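Local coordinates for maltose/maltodextrin-binding protein (Thermus thermophilus, PDB 2GH9) that binds maltotriose in the cleft of a periplasmic binding protein fold, probably to hand the sugar to a membrane transporter, at residues 156-160 with 262-266; 169-173 with 336-341; 162-166 with 252-256; 215-219 with 230-236. All blocks are in the same frame, centred on the assembly; numbering follows the deposited sequence.

Contact 1 (156-160 with 262-266); sequences PYFNF and WGPFL. With GLC (alpha-D-glucopyranose), chain B; GLC (alpha-D-glucopyranose), chain C.
Phe160 and Phe265 lie face to face, their planes only 10° apart and their centroids 3.9 Å apart, an aromatic stack with no hydrogen bond passing directly between the two segments. CG of Phe160 sits over the Phe265 ring, 3.5 Å from its CE2; CB of Phe160 also touches CE2 of Phe265, at 3.4 Å. Tyr157 joins from three residues earlier, its ring near parallel to that of Phe265 but slid well aside, and CD1 of Tyr157 meets CD2 of Phe265 at 3.8 Å. With CG anti to the backbone N (chi1 175°), the Tyr157 ring stands between the sugar and a water. One face looks onto the middle glucose, whose C4 sits over the ring centre, an apolar sugar-aromatic contact; over the opposite face lies the water. It donates to O of Tyr157 at 2.7 Å and accepts from N of Phe265 at 3.0 Å, tying the two backbones together. A second water bridges O of Phe158 and NE1 of Trp262. Gly263 O, beside the Phe160 ring, is buried without a polar partner. Pro156, Tyr157 and Phe158 belong to the sugar pocket, so the aromatic cluster backs a binding wall. Trp348 of helix 341-357 packs on both stacked rings, while strand 265-273 pairs with strand 333-334 through Leu266, and Asn232 of strand 227-232 touches Phe158.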
loop_
_atom_site.group_PDB
_atom_site.type_symbol
_atom_site.label_atom_id
_atom_site.label_comp_id
_atom_site.label_asym_id
_atom_site.label_seq_id
_atom_site.Cartn_x
_atom_site.Cartn_y
_atom_site.Cartn_z
ATOM N N PRO A 156 -2.179 9.316 5.351
ATOM C CA PRO A 156 -0.713 9.511 5.511
ATOM C C PRO A 156 0.191 8.684 4.553
ATOM O O PRO A 156 1.175 9.206 3.982
ATOM C CB PRO A 156 -0.462 9.127 6.981
ATOM C CG PRO A 156 -1.621 8.332 7.397
ATOM C CD PRO A 156 -2.794 8.695 6.541
ATOM N N TYR A 157 -0.151 7.413 4.376
ATOM C CA TYR A 157 0.455 6.568 3.313
ATOM C C TYR A 157 0.420 7.204 1.905
ATOM O O TYR A 157 1.432 7.261 1.217
ATOM C CB TYR A 157 -0.260 5.215 3.291
ATOM C CG TYR A 157 0.145 4.259 2.190
ATOM C CD1 TYR A 157 1.159 3.359 2.390
ATOM C CD2 TYR A 157 -0.541 4.236 0.967
ATOM C CE1 TYR A 157 1.519 2.456 1.419
ATOM C CE2 TYR A 157 -0.186 3.363 -0.022
ATOM C CZ TYR A 157 0.852 2.449 0.211
ATOM O OH TYR A 157 1.249 1.539 -0.745
ATOM N N PHE A 158 -0.737 7.689 1.470
ATOM C CA PHE A 158 -0.852 8.288 0.121
ATOM C C PHE A 158 0.023 9.536 -0.045
ATOM O O PHE A 158 0.578 9.799 -1.122
ATOM C CB PHE A 158 -2.318 8.630 -0.170
ATOM C CG PHE A 158 -3.123 7.470 -0.653
ATOM C CD1 PHE A 158 -3.459 7.364 -1.994
ATOM C CD2 PHE A 158 -3.547 6.493 0.217
ATOM C CE1 PHE A 158 -4.202 6.304 -2.441
ATOM C CE2 PHE A 158 -4.279 5.420 -0.235
ATOM C CZ PHE A 158 -4.626 5.340 -1.561
ATOM N N ASN A 159 0.163 10.282 1.048
ATOM C CA ASN A 159 0.943 11.518 1.085
ATOM C C ASN A 159 2.436 11.369 1.363
ATOM O O ASN A 159 3.168 12.345 1.217
ATOM C CB ASN A 159 0.348 12.472 2.128
ATOM C CG ASN A 159 -0.895 13.135 1.638
ATOM O OD1 ASN A 159 -0.847 13.895 0.679
ATOM N ND2 ASN A 159 -2.022 12.823 2.250
ATOM N N PHE A 160 2.898 10.179 1.762
ATOM C CA PHE A 160 4.307 10.012 2.078
ATOM C C PHE A 160 5.233 10.532 0.975
ATOM O O PHE A 160 6.245 11.154 1.272
ATOM C CB PHE A 160 4.691 8.575 2.448
ATOM C CG PHE A 160 6.178 8.397 2.579
ATOM C CD1 PHE A 160 6.861 8.983 3.640
ATOM C CD2 PHE A 160 6.907 7.721 1.609
ATOM C CE1 PHE A 160 8.229 8.852 3.753
ATOM C CE2 PHE A 160 8.287 7.611 1.715
ATOM C CZ PHE A 160 8.944 8.181 2.791
ATOM N N TRP A 262 9.796 13.289 -5.810
ATOM C CA TRP A 262 8.710 12.487 -5.290
ATOM C C TRP A 262 9.127 10.996 -5.265
ATOM O O TRP A 262 9.704 10.496 -6.222
ATOM C CB TRP A 262 7.454 12.664 -6.121
ATOM C CG TRP A 262 6.316 11.755 -5.702
ATOM C CD1 TRP A 262 5.376 12.010 -4.744
ATOM C CD2 TRP A 262 5.959 10.482 -6.275
ATOM N NE1 TRP A 262 4.496 10.973 -4.654
ATOM C CE2 TRP A 262 4.830 10.013 -5.569
ATOM C CE3 TRP A 262 6.511 9.674 -7.283
ATOM C CZ2 TRP A 262 4.214 8.791 -5.865
ATOM C CZ3 TRP A 262 5.906 8.433 -7.562
ATOM C CH2 TRP A 262 4.768 8.019 -6.869
ATOM N N GLY A 263 8.816 10.307 -4.172
ATOM C CA GLY A 263 9.004 8.857 -4.086
ATOM C C GLY A 263 8.041 8.253 -3.078
ATOM O O GLY A 263 8.027 8.664 -1.910
ATOM N N PRO A 264 7.251 7.260 -3.501
ATOM C CA PRO A 264 6.238 6.668 -2.612
ATOM C C PRO A 264 6.790 5.568 -1.695
ATOM O O PRO A 264 7.889 5.090 -1.926
ATOM C CB PRO A 264 5.255 6.040 -3.612
ATOM C CG PRO A 264 6.185 5.551 -4.724
ATOM C CD PRO A 264 7.253 6.616 -4.835
ATOM N N PHE A 265 5.999 5.156 -0.696
ATOM C CA PHE A 265 6.225 3.892 -0.009
ATOM C C PHE A 265 6.108 2.712 -0.980
ATOM O O PHE A 265 5.250 2.698 -1.856
ATOM C CB PHE A 265 5.200 3.653 1.111
ATOM C CG PHE A 265 5.460 4.405 2.397
ATOM C CD1 PHE A 265 6.697 4.349 3.024
ATOM C CD2 PHE A 265 4.423 5.096 3.020
ATOM C CE1 PHE A 265 6.919 4.989 4.241
ATOM C CE2 PHE A 265 4.630 5.738 4.251
ATOM C CZ PHE A 265 5.890 5.688 4.853
ATOM N N LEU A 266 6.986 1.731 -0.804
ATOM C CA LEU A 266 6.846 0.416 -1.397
ATOM C C LEU A 266 6.211 -0.444 -0.325
ATOM O O LEU A 266 6.579 -0.375 0.858
ATOM C CB LEU A 266 8.198 -0.143 -1.868
ATOM C CG LEU A 266 8.963 0.802 -2.810
ATOM C CD1 LEU A 266 10.391 0.335 -3.080
ATOM C CD2 LEU A 266 8.221 1.005 -4.133
HETATM C C1 GLC B . -0.979 1.588 4.646
HETATM C C2 GLC B . -0.471 0.635 5.712
HETATM C C3 GLC B . -1.470 0.534 6.853
HETATM C C4 GLC B . -1.788 1.933 7.366
HETATM C C5 GLC B . -2.261 2.872 6.247
HETATM C C6 GLC B . -2.464 4.323 6.709
HETATM O O2 GLC B . -0.231 -0.668 5.146
HETATM O O3 GLC B . -0.930 -0.264 7.901
HETATM O O4 GLC B . -2.785 1.807 8.379
HETATM O O5 GLC B . -1.291 2.884 5.196
HETATM O O6 GLC B . -3.323 4.994 5.780
HETATM C C1 GLC C . -3.633 0.355 0.210
HETATM C C2 GLC C . -2.297 -0.303 0.497
HETATM C C3 GLC C . -2.043 -0.303 2.022
HETATM C C4 GLC C . -2.201 1.072 2.651
HETATM C C5 GLC C . -3.531 1.693 2.233
HETATM C C6 GLC C . -3.637 3.142 2.723
HETATM O O2 GLC C . -2.314 -1.655 0.031
HETATM O O3 GLC C . -0.761 -0.823 2.300
HETATM O O4 GLC C . -2.131 0.964 4.087
HETATM O O5 GLC C . -3.677 1.664 0.794
HETATM O O6 GLC C . -4.995 3.548 2.917
HETATM O O HOH W 1 3.068 5.946 -0.443
HETATM O O HOH W 2 2.464 11.290 -2.388
#

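Contact 2 (169-173 with 336-341); sequences ENVFA and PNIPEM
This is an apolar contact in a periplasmic binding protein fold, between the start of strand 172-175, with the loop before it, and the loop leading into helix 341-357, which holds the type I turn Ile338-Met341. Its main element is the Phe172 ring, which reaches toward the turn and meets Pro336, Ile338, Glu340 and Met341, all obliquely. CD1 of Ile338 comes nearest, 3.7 Å from CE2 of Phe172, each side chain reaching out to the other from its own segment. Met341 makes a Met-aromatic contact: its SD is 5.2 Å from the Phe172 centroid and 58° off the ring normal. Bends at chi2 (49°) and chi3 (-114°) fold the methionine chain so that SD also lies 3.9 Å from CG2 of Val171. Val171 in turn places CG1 over the Phe172 ring centre, so the aromatic group has a neighbour from its own segment on one face. Helix 341-357 adds Val344 against both Val171 and Phe172. At the other end, OD1 of Asn170 lies alongside the Pro336 ring, 3.6 Å from CD of Pro336. ND2 of Asn170 is held by Pro334 O, and Val171 N donates to Asn170 OD1 at 2.6 Å, in the carbonyl plane on a lone pair.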
loop_
_atom_site.group_PDB
_atom_site.type_symbol
_atom_site.label_atom_id
_atom_site.label_comp_id
_atom_site.label_asym_id
_atom_site.label_seq_id
_atom_site.Cartn_x
_atom_site.Cartn_y
_atom_site.Cartn_z
ATOM N N GLU A 169 13.674 10.710 4.234
ATOM C CA GLU A 169 14.119 9.462 3.573
ATOM C C GLU A 169 13.088 8.345 3.792
ATOM O O GLU A 169 12.694 7.637 2.877
ATOM C CB GLU A 169 15.485 9.042 4.127
ATOM C CG GLU A 169 16.034 7.710 3.627
ATOM C CD GLU A 169 16.052 7.576 2.099
ATOM O OE1 GLU A 169 16.307 8.572 1.381
ATOM O OE2 GLU A 169 15.817 6.446 1.614
ATOM N N ASN A 170 12.653 8.221 5.031
ATOM C CA ASN A 170 11.602 7.313 5.397
ATOM C C ASN A 170 10.950 7.897 6.639
ATOM O O ASN A 170 11.091 9.109 6.884
ATOM C CB ASN A 170 12.169 5.894 5.603
ATOM C CG ASN A 170 11.114 4.797 5.398
ATOM O OD1 ASN A 170 9.987 4.926 5.873
ATOM N ND2 ASN A 170 11.480 3.729 4.692
ATOM N N VAL A 171 10.206 7.071 7.389
ATOM C CA VAL A 171 9.522 7.514 8.580
ATOM C C VAL A 171 10.526 7.787 9.698
ATOM O O VAL A 171 10.424 8.787 10.400
ATOM C CB VAL A 171 8.474 6.470 9.059
ATOM C CG1 VAL A 171 7.879 6.879 10.409
ATOM C CG2 VAL A 171 7.360 6.323 8.027
ATOM N N PHE A 172 11.488 6.884 9.843
ATOM C CA PHE A 172 12.470 6.918 10.924
ATOM C C PHE A 172 13.890 6.963 10.366
ATOM O O PHE A 172 14.169 6.363 9.329
ATOM C CB PHE A 172 12.368 5.649 11.764
ATOM C CG PHE A 172 11.019 5.401 12.371
ATOM C CD1 PHE A 172 10.544 6.197 13.399
ATOM C CD2 PHE A 172 10.261 4.314 11.972
ATOM C CE1 PHE A 172 9.301 5.931 13.994
ATOM C CE2 PHE A 172 9.043 4.042 12.560
ATOM C CZ PHE A 172 8.558 4.846 13.569
ATOM N N ALA A 173 14.788 7.647 11.074
ATOM C CA ALA A 173 16.218 7.630 10.760
ATOM C C ALA A 173 16.809 6.230 10.998
ATOM O O ALA A 173 16.358 5.513 11.891
ATOM C CB ALA A 173 16.950 8.677 11.607
ATOM N N PRO A 336 8.542 0.824 6.897
ATOM C CA PRO A 336 9.123 0.075 7.987
ATOM C C PRO A 336 8.163 -1.023 8.428
ATOM O O PRO A 336 6.926 -0.824 8.397
ATOM C CB PRO A 336 9.252 1.110 9.119
ATOM C CG PRO A 336 9.066 2.431 8.498
ATOM C CD PRO A 336 8.145 2.172 7.320
ATOM N N ASN A 337 8.721 -2.155 8.854
ATOM C CA ASN A 337 7.906 -3.237 9.362
ATOM C C ASN A 337 7.976 -3.368 10.883
ATOM O O ASN A 337 7.413 -4.284 11.436
ATOM C CB ASN A 337 8.242 -4.555 8.648
ATOM C CG ASN A 337 9.409 -5.321 9.277
ATOM O OD1 ASN A 337 10.121 -4.832 10.160
ATOM N ND2 ASN A 337 9.600 -6.547 8.805
ATOM N N ILE A 338 8.635 -2.424 11.542
ATOM C CA ILE A 338 8.808 -2.477 13.015
ATOM C C ILE A 338 7.509 -2.209 13.766
ATOM O O ILE A 338 6.596 -1.547 13.243
ATOM C CB ILE A 338 9.929 -1.521 13.510
ATOM C CG1 ILE A 338 9.663 -0.057 13.118
ATOM C CG2 ILE A 338 11.267 -1.985 12.975
ATOM C CD1 ILE A 338 10.593 0.932 13.790
ATOM N N PRO A 339 7.397 -2.726 15.004
ATOM C CA PRO A 339 6.139 -2.596 15.728
ATOM C C PRO A 339 5.627 -1.169 15.875
ATOM O O PRO A 339 4.419 -0.941 15.856
ATOM C CB PRO A 339 6.467 -3.197 17.100
ATOM C CG PRO A 339 7.558 -4.147 16.823
ATOM C CD PRO A 339 8.387 -3.499 15.772
ATOM N N GLU A 340 6.560 -0.235 16.018
ATOM C CA GLU A 340 6.271 1.172 16.259
ATOM C C GLU A 340 5.562 1.873 15.093
ATOM O O GLU A 340 4.858 2.862 15.289
ATOM C CB GLU A 340 7.589 1.897 16.579
ATOM C CG GLU A 340 8.214 1.464 17.920
ATOM C CD GLU A 340 9.167 0.269 17.828
ATOM O OE1 GLU A 340 9.381 -0.298 16.735
ATOM O OE2 GLU A 340 9.717 -0.104 18.885
ATOM N N MET A 341 5.729 1.349 13.879
ATOM C CA MET A 341 5.013 1.890 12.716
ATOM C C MET A 341 3.498 2.000 12.980
ATOM O O MET A 341 2.869 2.974 12.570
ATOM C CB MET A 341 5.300 1.031 11.463
ATOM C CG MET A 341 5.086 1.747 10.155
ATOM S SD MET A 341 5.855 3.378 10.026
ATOM C CE MET A 341 4.419 4.445 9.917
#

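Contact 3 (162-166 with 252-256); sequences FFKAF and FPVPP. Unlike the reference sequence in segment 252-256: Val254 (reference Ala).
Phe162 has CG anti to its own carbonyl carbon (chi1 -53°), which carries the ring over to the loop although its CB does not point there, whereas Phe252 sets CG anti to its backbone N (chi1 -164°) and turns its ring toward the helix. They form an offset edge-to-face pair: the edge of Phe162 is directed at the face of Phe252, with the planes at 68° and the centroids 5.3 Å apart. CE1 of Phe162 approaches CE2 of Phe252 to 3.4 Å. One turn along the helix, Ala165 presents its small methyl, leaving Pro255 close to the backbone; CB of Ala165 is 3.6 Å from CD of Pro255. The proline ring touches all three helix residues, its CG lying 3.5 Å from CD1 of Phe162 and its CB 3.9 Å from CE2 of Phe166. Beyond it, the rim of Phe166 meets Pro256 O near the ring plane, at 3.6 Å from CZ. Phe198 of helix 189-204 packs on Phe162, Phe166 and Pro255, and Phe134 of helix 131-141 makes a further edge-to-face pair with Phe252. Proline and aromatic side chains thus fill the interior between helix 156-166 and the loop after strand 247-250, in one lobe of the periplasmic binding protein fold.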
loop_
_atom_site.group_PDB
_atom_site.type_symbol
_atom_site.label_atom_id
_atom_site.label_comp_id
_atom_site.label_asym_id
_atom_site.label_seq_id
_atom_site.Cartn_x
_atom_site.Cartn_y
_atom_site.Cartn_z
ATOM N N PHE A 162 5.116 13.024 -0.960
ATOM C CA PHE A 162 5.348 14.456 -0.760
ATOM C C PHE A 162 6.281 14.696 0.448
ATOM O O PHE A 162 7.143 15.565 0.409
ATOM C CB PHE A 162 4.018 15.192 -0.568
ATOM C CG PHE A 162 3.025 14.934 -1.653
ATOM C CD1 PHE A 162 3.418 14.905 -2.980
ATOM C CD2 PHE A 162 1.673 14.746 -1.346
ATOM C CE1 PHE A 162 2.502 14.657 -3.998
ATOM C CE2 PHE A 162 0.755 14.514 -2.341
ATOM C CZ PHE A 162 1.166 14.455 -3.680
ATOM N N PHE A 163 6.131 13.907 1.499
ATOM C CA PHE A 163 7.044 14.002 2.641
ATOM C C PHE A 163 8.494 13.641 2.247
ATOM O O PHE A 163 9.441 14.319 2.658
ATOM C CB PHE A 163 6.547 13.167 3.838
ATOM C CG PHE A 163 5.470 13.845 4.661
ATOM C CD1 PHE A 163 5.753 14.358 5.931
ATOM C CD2 PHE A 163 4.168 13.928 4.188
ATOM C CE1 PHE A 163 4.754 14.959 6.708
ATOM C CE2 PHE A 163 3.159 14.538 4.956
ATOM C CZ PHE A 163 3.469 15.045 6.232
ATOM N N LYS A 164 8.641 12.607 1.422
ATOM C CA LYS A 164 9.929 12.208 0.846
ATOM C C LYS A 164 10.535 13.301 -0.054
ATOM O O LYS A 164 11.704 13.673 0.120
ATOM C CB LYS A 164 9.785 10.880 0.083
ATOM C CG LYS A 164 11.105 10.321 -0.454
ATOM C CD LYS A 164 11.006 8.831 -0.754
ATOM C CE LYS A 164 12.360 8.249 -1.105
ATOM N NZ LYS A 164 13.278 8.338 0.039
ATOM N N ALA A 165 9.746 13.841 -0.973
ATOM C CA ALA A 165 10.203 14.956 -1.795
ATOM C C ALA A 165 10.793 16.101 -0.924
ATOM O O ALA A 165 11.887 16.602 -1.191
ATOM C CB ALA A 165 9.072 15.478 -2.682
ATOM N N PHE A 166 10.078 16.486 0.131
ATOM C CA PHE A 166 10.495 17.607 0.979
ATOM C C PHE A 166 11.604 17.277 1.987
ATOM O O PHE A 166 12.124 18.183 2.639
ATOM C CB PHE A 166 9.292 18.231 1.693
ATOM C CG PHE A 166 8.430 19.070 0.797
ATOM C CD1 PHE A 166 8.878 20.317 0.347
ATOM C CD2 PHE A 166 7.178 18.642 0.416
ATOM C CE1 PHE A 166 8.100 21.096 -0.470
ATOM C CE2 PHE A 166 6.386 19.428 -0.391
ATOM C CZ PHE A 166 6.864 20.666 -0.845
ATOM N N PHE A 252 4.410 10.463 -9.897
ATOM C CA PHE A 252 3.757 11.708 -9.594
ATOM C C PHE A 252 4.808 12.804 -9.719
ATOM O O PHE A 252 5.942 12.570 -9.392
ATOM C CB PHE A 252 3.143 11.693 -8.204
ATOM C CG PHE A 252 2.144 12.795 -7.997
ATOM C CD1 PHE A 252 0.826 12.647 -8.442
ATOM C CD2 PHE A 252 2.531 13.991 -7.463
ATOM C CE1 PHE A 252 -0.083 13.666 -8.294
ATOM C CE2 PHE A 252 1.616 15.018 -7.304
ATOM C CZ PHE A 252 0.318 14.860 -7.727
ATOM N N PRO A 253 4.441 13.978 -10.257
ATOM C CA PRO A 253 5.392 15.090 -10.273
ATOM C C PRO A 253 5.891 15.526 -8.896
ATOM O O PRO A 253 5.186 15.403 -7.891
ATOM C CB PRO A 253 4.627 16.234 -10.956
ATOM C CG PRO A 253 3.231 15.810 -11.082
ATOM C CD PRO A 253 3.195 14.310 -10.972
ATOM N N VAL A 254 7.121 16.022 -8.871
ATOM C CA VAL A 254 7.727 16.480 -7.650
ATOM C C VAL A 254 7.040 17.791 -7.282
ATOM O O VAL A 254 6.887 18.673 -8.140
ATOM C CB VAL A 254 9.256 16.651 -7.812
ATOM C CG1 VAL A 254 9.935 17.003 -6.467
ATOM C CG2 VAL A 254 9.838 15.382 -8.364
ATOM N N PRO A 255 6.579 17.906 -6.015
ATOM C CA PRO A 255 5.899 19.145 -5.603
ATOM C C PRO A 255 6.851 20.343 -5.705
ATOM O O PRO A 255 8.071 20.177 -5.567
ATOM C CB PRO A 255 5.519 18.888 -4.142
ATOM C CG PRO A 255 5.684 17.432 -3.910
ATOM C CD PRO A 255 6.650 16.913 -4.924
ATOM N N PRO A 256 6.298 21.540 -5.938
ATOM C CA PRO A 256 7.113 22.740 -6.022
ATOM C C PRO A 256 7.727 23.082 -4.651
ATOM O O PRO A 256 7.054 22.987 -3.623
ATOM C CB PRO A 256 6.109 23.805 -6.471
ATOM C CG PRO A 256 4.791 23.313 -5.952
ATOM C CD PRO A 256 4.858 21.827 -6.075
#

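Contact 4 (215-219 with 230-236); sequences YGVAD and ILNGPWA. With GLC (alpha-D-glucopyranose), chain C; GLC (alpha-D-glucopyranose), chain D.
Tyr215 sends its hydroxyl to Asn232 and Trp235, while Ile230 packs against the helix that carries the tyrosine. The bond from Asn232 ND2 to Tyr215 OH is nearly straight, 2.9 Å long with an N-H...O angle of 167°, and the oxygen lies in the amide plane although ring and amide are turned steeply apart. Trp235 NE1 adds a weak bond to Tyr215 OH at 3.2 Å. NE1 is thus shared between two weak bonds, to Tyr215 OH and Asn232 OD1, at the indole edge; the amide's strong bond is to the tyrosine. Ile230 reaches out from strand 227-232 with an extended chain, CG1 anti to the backbone N (chi1 -164°), which carries its CD1 to the helix, 3.5 Å from Ala218 O and 4.0 Å from Ala218 CB. The hydroxyl group lies in the sugar cleft of the periplasmic binding protein fold, where Trp235 is a pocket residue: one face of the indole carries two glucose units of the maltotriose, and CA of Gly233 lies against the opposite face. Having CG between the backbone N and the carbonyl carbon (chi1 54°) lays the indole back over Gly233. O6 of the reducing-end glucose stands over one face of the Tyr215 ring, offset toward the rim. Asp219 OD1 is hydrogen-bonded to Tyr240 OH, as is Asn232 ND2, and a water lies between Asp219 OD1 (2.9 Å) and Ala236 O (3.0 Å).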
loop_
_atom_site.group_PDB
_atom_site.type_symbol
_atom_site.label_atom_id
_atom_site.label_comp_id
_atom_site.label_asym_id
_atom_site.label_seq_id
_atom_site.Cartn_x
_atom_site.Cartn_y
_atom_site.Cartn_z
ATOM N N TYR A 215 -10.833 7.997 -0.082
ATOM C CA TYR A 215 -10.505 6.949 -1.037
ATOM C C TYR A 215 -11.643 6.691 -2.022
ATOM O O TYR A 215 -11.428 6.670 -3.221
ATOM C CB TYR A 215 -10.127 5.630 -0.334
ATOM C CG TYR A 215 -9.610 4.667 -1.352
ATOM C CD1 TYR A 215 -8.276 4.696 -1.751
ATOM C CD2 TYR A 215 -10.475 3.817 -2.020
ATOM C CE1 TYR A 215 -7.815 3.843 -2.761
ATOM C CE2 TYR A 215 -10.032 2.975 -3.006
ATOM C CZ TYR A 215 -8.699 2.992 -3.375
ATOM O OH TYR A 215 -8.292 2.157 -4.372
ATOM N N GLY A 216 -12.857 6.485 -1.511
ATOM C CA GLY A 216 -13.981 6.076 -2.350
ATOM C C GLY A 216 -14.453 7.109 -3.356
ATOM O O GLY A 216 -14.857 6.771 -4.477
ATOM N N VAL A 217 -14.393 8.373 -2.951
ATOM C CA VAL A 217 -14.783 9.489 -3.814
ATOM C C VAL A 217 -13.870 9.545 -5.029
ATOM O O VAL A 217 -14.334 9.580 -6.181
ATOM C CB VAL A 217 -14.747 10.815 -3.025
ATOM C CG1 VAL A 217 -14.937 12.014 -3.944
ATOM C CG2 VAL A 217 -15.794 10.796 -1.882
ATOM N N ALA A 218 -12.557 9.508 -4.781
ATOM C CA ALA A 218 -11.581 9.584 -5.877
ATOM C C ALA A 218 -11.596 8.323 -6.732
ATOM O O ALA A 218 -11.540 8.395 -7.958
ATOM C CB ALA A 218 -10.171 9.859 -5.332
ATOM N N ASP A 219 -11.654 7.166 -6.077
ATOM C CA ASP A 219 -11.650 5.911 -6.792
ATOM C C ASP A 219 -12.914 5.771 -7.626
ATOM O O ASP A 219 -12.855 5.317 -8.773
ATOM C CB ASP A 219 -11.531 4.744 -5.827
ATOM C CG ASP A 219 -11.339 3.431 -6.546
ATOM O OD1 ASP A 219 -10.447 3.349 -7.412
ATOM O OD2 ASP A 219 -12.098 2.491 -6.245
ATOM N N ILE A 230 -5.550 10.258 -10.977
ATOM C CA ILE A 230 -5.639 9.866 -9.581
ATOM C C ILE A 230 -4.253 9.448 -9.072
ATOM O O ILE A 230 -3.439 8.954 -9.818
ATOM C CB ILE A 230 -6.663 8.703 -9.396
ATOM C CG1 ILE A 230 -7.066 8.541 -7.931
ATOM C CG2 ILE A 230 -6.130 7.397 -10.023
ATOM C CD1 ILE A 230 -8.136 7.426 -7.687
ATOM N N LEU A 231 -4.007 9.670 -7.801
ATOM C CA LEU A 231 -2.872 9.103 -7.107
ATOM C C LEU A 231 -3.427 7.852 -6.411
ATOM O O LEU A 231 -4.189 7.951 -5.445
ATOM C CB LEU A 231 -2.299 10.099 -6.104
ATOM C CG LEU A 231 -1.045 9.670 -5.341
ATOM C CD1 LEU A 231 0.164 9.375 -6.264
ATOM C CD2 LEU A 231 -0.674 10.700 -4.289
ATOM N N ASN A 232 -3.074 6.682 -6.940
ATOM C CA ASN A 232 -3.528 5.400 -6.391
ATOM C C ASN A 232 -2.560 4.270 -6.808
ATOM O O ASN A 232 -1.667 4.478 -7.616
ATOM C CB ASN A 232 -4.950 5.107 -6.889
ATOM C CG ASN A 232 -5.729 4.195 -5.956
ATOM O OD1 ASN A 232 -5.247 3.807 -4.881
ATOM N ND2 ASN A 232 -6.969 3.883 -6.342
ATOM N N GLY A 233 -2.770 3.083 -6.253
ATOM C CA GLY A 233 -1.907 1.953 -6.477
ATOM C C GLY A 233 -2.556 0.799 -7.214
ATOM O O GLY A 233 -3.759 0.832 -7.530
ATOM N N PRO A 234 -1.759 -0.244 -7.473
ATOM C CA PRO A 234 -2.165 -1.321 -8.382
ATOM C C PRO A 234 -3.339 -2.176 -7.871
ATOM O O PRO A 234 -3.973 -2.867 -8.661
ATOM C CB PRO A 234 -0.876 -2.147 -8.543
ATOM C CG PRO A 234 -0.076 -1.843 -7.353
ATOM C CD PRO A 234 -0.391 -0.444 -6.967
ATOM N N TRP A 235 -3.608 -2.115 -6.572
ATOM C CA TRP A 235 -4.797 -2.725 -5.982
ATOM C C TRP A 235 -6.108 -2.253 -6.588
ATOM O O TRP A 235 -7.136 -2.913 -6.391
ATOM C CB TRP A 235 -4.859 -2.471 -4.458
ATOM C CG TRP A 235 -4.771 -1.037 -4.109
ATOM C CD1 TRP A 235 -5.785 -0.113 -4.096
ATOM C CD2 TRP A 235 -3.583 -0.339 -3.756
ATOM N NE1 TRP A 235 -5.281 1.132 -3.752
ATOM C CE2 TRP A 235 -3.933 1.012 -3.540
ATOM C CE3 TRP A 235 -2.242 -0.725 -3.604
ATOM C CZ2 TRP A 235 -2.999 1.967 -3.142
ATOM C CZ3 TRP A 235 -1.322 0.225 -3.205
ATOM C CH2 TRP A 235 -1.707 1.561 -2.993
ATOM N N ALA A 236 -6.088 -1.097 -7.262
ATOM C CA ALA A 236 -7.288 -0.465 -7.826
ATOM C C ALA A 236 -7.502 -0.843 -9.309
ATOM O O ALA A 236 -8.574 -0.602 -9.864
ATOM C CB ALA A 236 -7.174 1.059 -7.685
HETATM C C1 GLC C . -3.633 0.355 0.210
HETATM C C2 GLC C . -2.297 -0.303 0.497
HETATM C C3 GLC C . -2.043 -0.303 2.022
HETATM C C4 GLC C . -2.201 1.072 2.651
HETATM C C5 GLC C . -3.531 1.693 2.233
HETATM C C6 GLC C . -3.637 3.142 2.723
HETATM O O2 GLC C . -2.314 -1.655 0.031
HETATM O O3 GLC C . -0.761 -0.823 2.300
HETATM O O4 GLC C . -2.131 0.964 4.087
HETATM O O5 GLC C . -3.677 1.664 0.794
HETATM O O6 GLC C . -4.995 3.548 2.917
HETATM C C1 GLC D . -8.252 -2.158 -0.474
HETATM C C2 GLC D . -6.993 -2.699 -1.148
HETATM C C3 GLC D . -5.775 -2.326 -0.327
HETATM C C4 GLC D . -5.719 -0.800 -0.158
HETATM C C5 GLC D . -6.998 -0.268 0.510
HETATM C C6 GLC D . -7.029 1.272 0.520
HETATM O O1 GLC D . -8.462 -2.886 0.733
HETATM O O2 GLC D . -7.087 -4.128 -1.341
HETATM O O3 GLC D . -4.561 -2.817 -0.919
HETATM O O4 GLC D . -4.674 -0.479 0.744
HETATM O O5 GLC D . -8.136 -0.756 -0.198
HETATM O O6 GLC D . -8.252 1.778 1.091
HETATM O O HOH W 3 -10.508 0.484 -7.909
#

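Contacts 1, 3 and 4 are buried, whereas contact 2 is partly buried. Contacts 1 and 3 share helix 156-166: residues 156-158 face the sugar, and residues 162-166 pack on the proline loop, with the Phe162 side chain about 13 Å from a bound glucose. Contacts 1 and 4 both meet the middle glucose with aromatic surface, Tyr157 and the Trp235 indole. Behind it the chemistry differs: ring stacking and water bridges in contact 1, side-chain hydrogen bonds in contact 4; Phe158 packs on Tyr215 and Asn232. Contact 2 adjoins contact 1 where Val171 and Asn170 touch Phe265, and a Glu169-Lys164 salt bridge links it to contact 3. Contacts 2 and 4 do not touch, their nearest atoms about 14 Å apart.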